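Local coordinates for protein putative cytosine/guanine deaminase (Unidentified, PDB 2PAJ) that catalyses the zinc-dependent hydrolytic deamination of 2-amino-4-hydroxypteridines such as isoxanthopterin to 2,4-dihydroxypteridines, with release of ammonium, at residues A195-L200 with L241-H246; V215-T220 with H274-S279; T221-Y224 with E230-E233. All blocks are in the same frame, centred on the assembly; numbering follows the deposited sequence.

Interaction 1. Residues A195-L200 with L241-H246; sequences ADIERL and LGLRMH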
loop_
_atom_site.group_PDB
_atom_site.type_symbol
_atom_site.label_atom_id
_atom_site.label_comp_id
_atom_site.label_asym_id
_atom_site.label_seq_id
_atom_site.Cartn_x
_atom_site.Cartn_y
_atom_site.Cartn_z
ATOM N N ALA A 195 -17.258 -4.023 17.535
ATOM C CA ALA A 195 -17.397 -2.769 18.248
ATOM C C ALA A 195 -16.289 -1.800 17.862
ATOM O O ALA A 195 -16.539 -0.628 17.569
ATOM C CB ALA A 195 -17.370 -3.029 19.751
ATOM N N ASP A 196 -15.064 -2.306 17.842
ATOM C CA ASP A 196 -13.911 -1.485 17.523
ATOM C C ASP A 196 -13.996 -0.867 16.149
ATOM O O ASP A 196 -13.664 0.304 15.957
ATOM C CB ASP A 196 -12.638 -2.309 17.621
ATOM C CG ASP A 196 -11.409 -1.445 17.762
ATOM O OD1 ASP A 196 -10.286 -1.980 17.617
ATOM O OD2 ASP A 196 -11.572 -0.230 18.027
ATOM N N ILE A 197 -14.448 -1.656 15.189
ATOM C CA ILE A 197 -14.560 -1.170 13.835
ATOM C C ILE A 197 -15.590 -0.059 13.688
ATOM O O ILE A 197 -15.388 0.893 12.927
ATOM C CB ILE A 197 -14.843 -2.334 12.884
ATOM C CG1 ILE A 197 -13.527 -3.063 12.600
ATOM C CG2 ILE A 197 -15.479 -1.837 11.602
ATOM C CD1 ILE A 197 -13.618 -4.099 11.522
ATOM N N GLU A 198 -16.683 -0.159 14.433
ATOM C CA GLU A 198 -17.714 0.871 14.383
ATOM C C GLU A 198 -17.096 2.158 14.947
ATOM O O GLU A 198 -17.271 3.257 14.410
ATOM C CB GLU A 198 -18.919 0.409 15.198
ATOM C CG GLU A 198 -19.443 -0.940 14.708
ATOM C CD GLU A 198 -20.840 -1.279 15.216
ATOM O OE1 GLU A 198 -21.006 -1.482 16.447
ATOM O OE2 GLU A 198 -21.772 -1.346 14.379
ATOM N N ARG A 199 -16.333 1.991 16.019
ATOM C CA ARG A 199 -15.655 3.105 16.648
ATOM C C ARG A 199 -14.729 3.746 15.609
ATOM O O ARG A 199 -14.807 4.949 15.357
ATOM C CB ARG A 199 -14.865 2.598 17.852
ATOM C CG ARG A 199 -13.948 3.619 18.457
ATOM C CD ARG A 199 -12.752 2.927 19.106
ATOM N NE ARG A 199 -11.531 3.729 19.006
ATOM C CZ ARG A 199 -10.366 3.254 18.571
ATOM N NH1 ARG A 199 -10.263 1.982 18.202
ATOM N NH2 ARG A 199 -9.305 4.051 18.483
ATOM N N LEU A 200 -13.867 2.929 15.005
ATOM C CA LEU A 200 -12.921 3.389 13.978
ATOM C C LEU A 200 -13.601 3.947 12.724
ATOM O O LEU A 200 -13.147 4.930 12.136
ATOM C CB LEU A 200 -12.003 2.240 13.565
ATOM C CG LEU A 200 -11.078 1.716 14.663
ATOM C CD1 LEU A 200 -10.370 0.455 14.176
ATOM C CD2 LEU A 200 -10.082 2.814 15.054
ATOM N N LEU A 241 -21.525 -0.439 7.137
ATOM C CA LEU A 241 -20.795 0.793 7.420
ATOM C C LEU A 241 -20.162 1.378 6.155
ATOM O O LEU A 241 -19.467 2.391 6.221
ATOM C CB LEU A 241 -19.699 0.537 8.458
ATOM C CG LEU A 241 -20.137 0.217 9.893
ATOM C CD1 LEU A 241 -18.944 -0.131 10.778
ATOM C CD2 LEU A 241 -20.873 1.414 10.438
ATOM N N GLY A 242 -20.401 0.733 5.014
ATOM C CA GLY A 242 -19.846 1.200 3.755
ATOM C C GLY A 242 -18.334 1.062 3.673
ATOM O O GLY A 242 -17.651 1.918 3.109
ATOM N N LEU A 243 -17.809 -0.024 4.233
ATOM C CA LEU A 243 -16.372 -0.271 4.226
ATOM C C LEU A 243 -16.027 -1.429 3.296
ATOM O O LEU A 243 -16.898 -2.216 2.932
ATOM C CB LEU A 243 -15.882 -0.625 5.632
ATOM C CG LEU A 243 -16.166 0.280 6.818
ATOM C CD1 LEU A 243 -15.574 -0.359 8.054
ATOM C CD2 LEU A 243 -15.576 1.661 6.581
ATOM N N ARG A 244 -14.752 -1.529 2.921
ATOM C CA ARG A 244 -14.293 -2.616 2.061
ATOM C C ARG A 244 -13.712 -3.746 2.911
ATOM O O ARG A 244 -13.380 -3.552 4.083
ATOM C CB ARG A 244 -13.242 -2.119 1.067
ATOM C CG ARG A 244 -13.784 -1.063 0.143
ATOM C CD ARG A 244 -13.099 -1.070 -1.190
ATOM N NE ARG A 244 -13.911 -0.331 -2.145
ATOM C CZ ARG A 244 -13.851 -0.483 -3.462
ATOM N NH1 ARG A 244 -13.004 -1.354 -4.000
ATOM N NH2 ARG A 244 -14.657 0.220 -4.238
ATOM N N MET A 245 -13.603 -4.930 2.317
ATOM C CA MET A 245 -13.085 -6.096 3.026
ATOM C C MET A 245 -11.777 -6.596 2.419
ATOM O O MET A 245 -11.607 -6.613 1.198
ATOM C CB MET A 245 -14.122 -7.208 2.990
ATOM C CG MET A 245 -15.432 -6.876 3.694
ATOM S SD MET A 245 -16.792 -7.782 2.987
ATOM C CE MET A 245 -17.540 -6.521 2.160
ATOM N N HIS A 246 -10.854 -7.009 3.282
ATOM C CA HIS A 246 -9.564 -7.504 2.839
ATOM C C HIS A 246 -9.034 -8.595 3.752
ATOM O O HIS A 246 -9.225 -8.540 4.957
ATOM C CB HIS A 246 -8.571 -6.347 2.782
ATOM C CG HIS A 246 -7.158 -6.773 2.546
ATOM N ND1 HIS A 246 -6.180 -6.656 3.507
ATOM C CD2 HIS A 246 -6.561 -7.324 1.464
ATOM C CE1 HIS A 246 -5.038 -7.117 3.026
ATOM N NE2 HIS A 246 -5.243 -7.530 1.789
#
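Aliphatic branches of Ile197, Leu241 and Leu243 and the stem of Glu198 make this contact, while the flat group of helix segment 195-200, the Arg199 guanidinium, is turned off it. Leu200 CD2 lies over one face of that guanidinium, displaced toward the rim, and the Asp196 carboxylate sits at its edge, in plane. Arg199 NH1 there reaches the syn lone pair of Asp196 OD2 at 2.6 Å, with a bent N-H...O angle of 143°. Both charges have second partners, Asp148 for the arginine and Arg168 for the aspartate. The 241-246 side is met by the next residues round the helix. With chi1 of Ile197 at -80°, CG1 lies anti to the carbonyl carbon and CG2 is the branch facing the leucines: Ile197 CG2 is 3.9 Å from Leu241 CD1 and 3.8 Å from Leu243 CD1. The fold is the amidohydrolase (beta/alpha)8 barrel: helix 190-203 packs here on the connection from helix 228-240 to strand 244-248. That connection begins with a Schellman motif, in which Gly242 takes a positive phi of 68° and the chain leaves the helix. Leu241 and Leu243 flank this glycine, and each directs its CB toward helix 190-203. Past Ile197, the Leu243 side chain runs in the opposite direction. Glu198 and Leu241 instead meet at roughly a right angle, with Leu241 CD1 against the root of the glutamate, 3.9 Å from Glu198 CA and 4.0 Å from Glu198 CG. The carboxylate turns off to the side, where Glu198 OE2 forms a salt bridge with Arg240 NH2.

Interaction 2. Residues V215-T220 with H274-S279; sequences VVMAPT and HDWLGS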
loop_
_atom_site.group_PDB
_atom_site.type_symbol
_atom_site.label_atom_id
_atom_site.label_comp_id
_atom_site.label_asym_id
_atom_site.label_seq_id
_atom_site.Cartn_x
_atom_site.Cartn_y
_atom_site.Cartn_z
ATOM N N VAL A 215 -10.708 3.078 6.508
ATOM C CA VAL A 215 -10.794 1.926 7.392
ATOM C C VAL A 215 -11.439 0.775 6.642
ATOM O O VAL A 215 -12.386 0.979 5.906
ATOM C CB VAL A 215 -11.660 2.251 8.643
ATOM C CG1 VAL A 215 -11.784 1.018 9.536
ATOM C CG2 VAL A 215 -11.060 3.422 9.415
ATOM N N VAL A 216 -10.912 -0.431 6.812
ATOM C CA VAL A 216 -11.492 -1.593 6.156
ATOM C C VAL A 216 -11.487 -2.830 7.076
ATOM O O VAL A 216 -10.614 -2.988 7.932
ATOM C CB VAL A 216 -10.789 -1.894 4.748
ATOM C CG1 VAL A 216 -9.650 -0.942 4.493
ATOM C CG2 VAL A 216 -10.280 -3.315 4.676
ATOM N N MET A 217 -12.508 -3.670 6.896
ATOM C CA MET A 217 -12.724 -4.920 7.635
ATOM C C MET A 217 -11.707 -5.946 7.127
ATOM O O MET A 217 -11.839 -6.422 6.004
ATOM C CB MET A 217 -14.149 -5.409 7.339
ATOM C CG MET A 217 -14.588 -6.712 8.013
ATOM S SD MET A 217 -14.887 -6.563 9.785
ATOM C CE MET A 217 -13.685 -7.656 10.427
ATOM N N ALA A 218 -10.725 -6.316 7.950
ATOM C CA ALA A 218 -9.682 -7.237 7.495
ATOM C C ALA A 218 -9.194 -8.396 8.376
ATOM O O ALA A 218 -8.020 -8.446 8.748
ATOM C CB ALA A 218 -8.470 -6.418 7.051
ATOM N N PRO A 219 -10.074 -9.354 8.694
ATOM C CA PRO A 219 -9.639 -10.485 9.524
ATOM C C PRO A 219 -8.409 -11.141 8.865
ATOM O O PRO A 219 -8.495 -11.625 7.735
ATOM C CB PRO A 219 -10.858 -11.404 9.508
ATOM C CG PRO A 219 -12.005 -10.438 9.359
ATOM C CD PRO A 219 -11.496 -9.472 8.327
ATOM N N THR A 220 -7.279 -11.162 9.568
ATOM C CA THR A 220 -6.029 -11.716 9.032
ATOM C C THR A 220 -6.136 -12.780 7.929
ATOM O O THR A 220 -5.956 -12.471 6.752
ATOM C CB THR A 220 -5.160 -12.253 10.160
ATOM O OG1 THR A 220 -5.292 -11.387 11.298
ATOM C CG2 THR A 220 -3.691 -12.275 9.719
ATOM N N HIS A 274 -19.945 -17.329 1.526
ATOM C CA HIS A 274 -20.020 -16.691 2.829
ATOM C C HIS A 274 -19.894 -15.184 2.754
ATOM O O HIS A 274 -19.318 -14.561 3.643
ATOM C CB HIS A 274 -18.944 -17.262 3.738
ATOM C CG HIS A 274 -19.141 -18.714 4.032
ATOM N ND1 HIS A 274 -19.575 -19.173 5.258
ATOM C CD2 HIS A 274 -19.046 -19.804 3.234
ATOM C CE1 HIS A 274 -19.743 -20.482 5.198
ATOM N NE2 HIS A 274 -19.429 -20.889 3.980
ATOM N N ASP A 275 -20.441 -14.613 1.682
ATOM C CA ASP A 275 -20.443 -13.171 1.457
ATOM C C ASP A 275 -19.067 -12.499 1.464
ATOM O O ASP A 275 -18.935 -11.356 1.915
ATOM C CB ASP A 275 -21.339 -12.482 2.498
ATOM C CG ASP A 275 -22.788 -12.970 2.451
ATOM O OD1 ASP A 275 -23.418 -12.914 1.366
ATOM O OD2 ASP A 275 -23.298 -13.409 3.506
ATOM N N TRP A 276 -18.052 -13.190 0.947
ATOM C CA TRP A 276 -16.707 -12.635 0.930
ATOM C C TRP A 276 -16.060 -12.452 -0.437
ATOM O O TRP A 276 -14.863 -12.685 -0.611
ATOM C CB TRP A 276 -15.775 -13.441 1.847
ATOM C CG TRP A 276 -15.637 -12.798 3.167
ATOM C CD1 TRP A 276 -16.533 -12.846 4.206
ATOM C CD2 TRP A 276 -14.619 -11.868 3.561
ATOM N NE1 TRP A 276 -16.142 -11.997 5.216
ATOM C CE2 TRP A 276 -14.974 -11.382 4.853
ATOM C CE3 TRP A 276 -13.446 -11.390 2.952
ATOM C CZ2 TRP A 276 -14.193 -10.437 5.544
ATOM C CZ3 TRP A 276 -12.673 -10.458 3.638
ATOM C CH2 TRP A 276 -13.050 -9.990 4.924
ATOM N N LEU A 277 -16.861 -12.031 -1.406
ATOM C CA LEU A 277 -16.370 -11.740 -2.746
ATOM C C LEU A 277 -17.090 -10.471 -3.177
ATOM O O LEU A 277 -17.996 -10.003 -2.494
ATOM C CB LEU A 277 -16.682 -12.867 -3.738
ATOM C CG LEU A 277 -16.042 -14.257 -3.617
ATOM C CD1 LEU A 277 -16.316 -15.037 -4.896
ATOM C CD2 LEU A 277 -14.551 -14.150 -3.379
ATOM N N GLY A 278 -16.693 -9.921 -4.315
ATOM C CA GLY A 278 -17.308 -8.703 -4.806
ATOM C C GLY A 278 -16.256 -7.637 -4.962
ATOM O O GLY A 278 -15.201 -7.727 -4.357
ATOM N N SER A 279 -16.539 -6.631 -5.778
ATOM C CA SER A 279 -15.588 -5.547 -6.016
ATOM C C SER A 279 -15.321 -4.823 -4.713
ATOM O O SER A 279 -14.494 -3.918 -4.636
ATOM C CB SER A 279 -16.163 -4.582 -7.047
ATOM O OG SER A 279 -17.531 -4.337 -6.777
#
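Trp276, Pro219 and Met217 form a buried packing contact in the amidohydrolase (beta/alpha)8 barrel, between the end of strand 213-217 and the loop that joins helix 267-273 to strand 281-284. The backbones stay well apart, the closest CA atoms, of Met217 and Trp276, being 11.0 Å from each other, and the indole spans most of that distance. Strand 244-248 is the neighbour of strand 213-217 in the barrel wall, and the indole also touches its Met245 and Ser247, along with Thr234 of helix 228-240. Asp275, with positive phi, closes a Schellman motif that ends helix 267-273 just before the tryptophan. The six-membered ring makes the contact: Trp276 CH2 comes to 3.8 Å from Pro219 CD. The backbone also takes part, with Met217 O 3.9 Å from Trp276 CH2, and both partners are placed obliquely to the ring. Met217 adds a looser side-chain approach, CG to Trp276 CZ2 at 4.5 Å. Its CG is anti to the backbone N (chi1 180°), which carries that methylene toward the indole, and the next bond turns (chi2 72°) to send SD toward Ile197 instead. At the other end of the ring system, Trp276 NE1 hydrogen-bonds to Met231 O, which restrains the rotation of the indole. The carbonyl oxygen His274 O lies in the plane of the indole, at its edge.

Interaction 3. Residues T221-Y224 with E230-E233; sequences TVLY and EMRE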
loop_
_atom_site.group_PDB
_atom_site.type_symbol
_atom_site.label_atom_id
_atom_site.label_comp_id
_atom_site.label_asym_id
_atom_site.label_seq_id
_atom_site.Cartn_x
_atom_site.Cartn_y
_atom_site.Cartn_z
ATOM N N THR A 221 -6.394 -14.029 8.310
ATOM C CA THR A 221 -6.554 -15.115 7.339
ATOM C C THR A 221 -7.983 -15.592 7.503
ATOM O O THR A 221 -8.263 -16.551 8.213
ATOM C CB THR A 221 -5.588 -16.285 7.603
ATOM O OG1 THR A 221 -4.258 -15.772 7.738
ATOM C CG2 THR A 221 -5.626 -17.286 6.441
ATOM N N VAL A 222 -8.880 -14.890 6.834
ATOM C CA VAL A 222 -10.305 -15.151 6.901
ATOM C C VAL A 222 -10.760 -16.621 7.007
ATOM O O VAL A 222 -11.763 -16.908 7.662
ATOM C CB VAL A 222 -11.013 -14.446 5.713
ATOM C CG1 VAL A 222 -11.144 -15.387 4.529
ATOM C CG2 VAL A 222 -12.346 -13.893 6.159
ATOM N N LEU A 223 -10.048 -17.553 6.384
ATOM C CA LEU A 223 -10.461 -18.952 6.477
ATOM C C LEU A 223 -9.917 -19.634 7.730
ATOM O O LEU A 223 -10.062 -20.840 7.891
ATOM C CB LEU A 223 -10.009 -19.741 5.248
ATOM C CG LEU A 223 -10.455 -19.229 3.881
ATOM C CD1 LEU A 223 -9.979 -20.197 2.803
ATOM C CD2 LEU A 223 -11.971 -19.087 3.842
ATOM N N TYR A 224 -9.275 -18.865 8.604
ATOM C CA TYR A 224 -8.729 -19.413 9.842
ATOM C C TYR A 224 -8.943 -18.479 11.030
ATOM O O TYR A 224 -9.353 -18.914 12.093
ATOM C CB TYR A 224 -7.235 -19.730 9.685
ATOM C CG TYR A 224 -6.956 -20.845 8.699
ATOM C CD1 TYR A 224 -6.375 -20.575 7.451
ATOM C CD2 TYR A 224 -7.324 -22.166 8.987
ATOM C CE1 TYR A 224 -6.180 -21.583 6.514
ATOM C CE2 TYR A 224 -7.130 -23.183 8.058
ATOM C CZ TYR A 224 -6.559 -22.882 6.821
ATOM O OH TYR A 224 -6.387 -23.889 5.892
ATOM N N GLU A 230 -19.151 -16.417 11.225
ATOM C CA GLU A 230 -18.641 -15.108 11.548
ATOM C C GLU A 230 -18.213 -14.315 10.313
ATOM O O GLU A 230 -18.303 -13.091 10.310
ATOM C CB GLU A 230 -17.479 -15.228 12.531
ATOM C CG GLU A 230 -17.925 -15.234 13.969
ATOM C CD GLU A 230 -16.778 -15.443 14.936
ATOM O OE1 GLU A 230 -16.932 -15.098 16.134
ATOM O OE2 GLU A 230 -15.727 -15.969 14.501
ATOM N N MET A 231 -17.759 -14.981 9.250
ATOM C CA MET A 231 -17.364 -14.185 8.098
ATOM C C MET A 231 -18.589 -13.597 7.395
ATOM O O MET A 231 -18.504 -12.537 6.771
ATOM C CB MET A 231 -16.416 -14.947 7.132
ATOM C CG MET A 231 -16.630 -16.429 6.879
ATOM S SD MET A 231 -15.139 -17.240 6.117
ATOM C CE MET A 231 -15.554 -17.231 4.397
ATOM N N ARG A 232 -19.739 -14.250 7.530
ATOM C CA ARG A 232 -20.949 -13.707 6.921
ATOM C C ARG A 232 -21.337 -12.435 7.672
ATOM O O ARG A 232 -21.456 -11.356 7.072
ATOM C CB ARG A 232 -22.109 -14.699 6.971
ATOM C CG ARG A 232 -22.012 -15.818 5.955
ATOM C CD ARG A 232 -23.383 -16.376 5.644
ATOM N NE ARG A 232 -23.368 -17.441 4.644
ATOM C CZ ARG A 232 -22.884 -18.664 4.851
ATOM N NH1 ARG A 232 -22.372 -18.977 6.033
ATOM N NH2 ARG A 232 -22.918 -19.581 3.884
ATOM N N GLU A 233 -21.519 -12.554 8.985
ATOM C CA GLU A 233 -21.903 -11.393 9.772
ATOM C C GLU A 233 -20.826 -10.321 9.710
ATOM O O GLU A 233 -21.112 -9.131 9.667
ATOM C CB GLU A 233 -22.210 -11.801 11.220
ATOM C CG GLU A 233 -21.122 -12.591 11.931
ATOM C CD GLU A 233 -21.658 -13.367 13.150
ATOM O OE1 GLU A 233 -22.507 -14.277 12.949
ATOM O OE2 GLU A 233 -21.233 -13.072 14.300
#
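Residues 221-224 form a tight turn and residues 230-233 belong to helix 228-240, with Val222 CA and Met231 CA 7.2 Å apart. The turn is marked by a backbone hydrogen bond from Tyr224 N to Thr221 O at 2.6 Å, and by Leu223 backbone angles of -85° and 6°, which suit the third position of a type I beta turn. It stands in the loop following strand 213-217 of the amidohydrolase (beta/alpha)8 barrel, so the chain folds back on the helix it is about to enter. Val222 N is held by Ser247 OG of strand 244-248, and Ser227 OG bonds to Glu230 N in the first turn of the helix. Across the gap Met231 does most of the touching. Its chi1 of 38° puts CG between the backbone N and the carbonyl carbon, and the chain runs on extended until SD is 3.7 Å from Val222 O. Nearer the helix, Met231 CB faces Val222 CG2 at 4.3 Å. Leu223 sets off away from the helix, yet its branched end returns and meets the methionine obliquely. Phe270 of helix 267-273 packs against both of these side chains, placing them in a shared apolar patch. A bend at the last torsion of Met231 swings the methyl carbon CE off the chain's line, to 4.1 Å from Leu223 CD2.

Interactions 1 and 2 share the barrel wall: strands 213-217 and 244-248 pair in parallel, with Arg244 O 2.9 Å from Met217 N and His246 N 3.0 Å from Met217 O, both probable hydrogen bonds. Interaction 3 follows the strand of interaction 2 along the chain; their centres lie 9 Å apart, and His274 CB touches Met231 CE at 3.5 Å. Interactions 1 and 3 do not touch, with nearest atoms about 6 Å apart. Interaction 1 lies away from the active site. The other two come closer to it: the side chains of Val222 and Pro219 are about 7 and 9 Å from that of zinc ligand His248, and each is about 13 Å from the zinc ion.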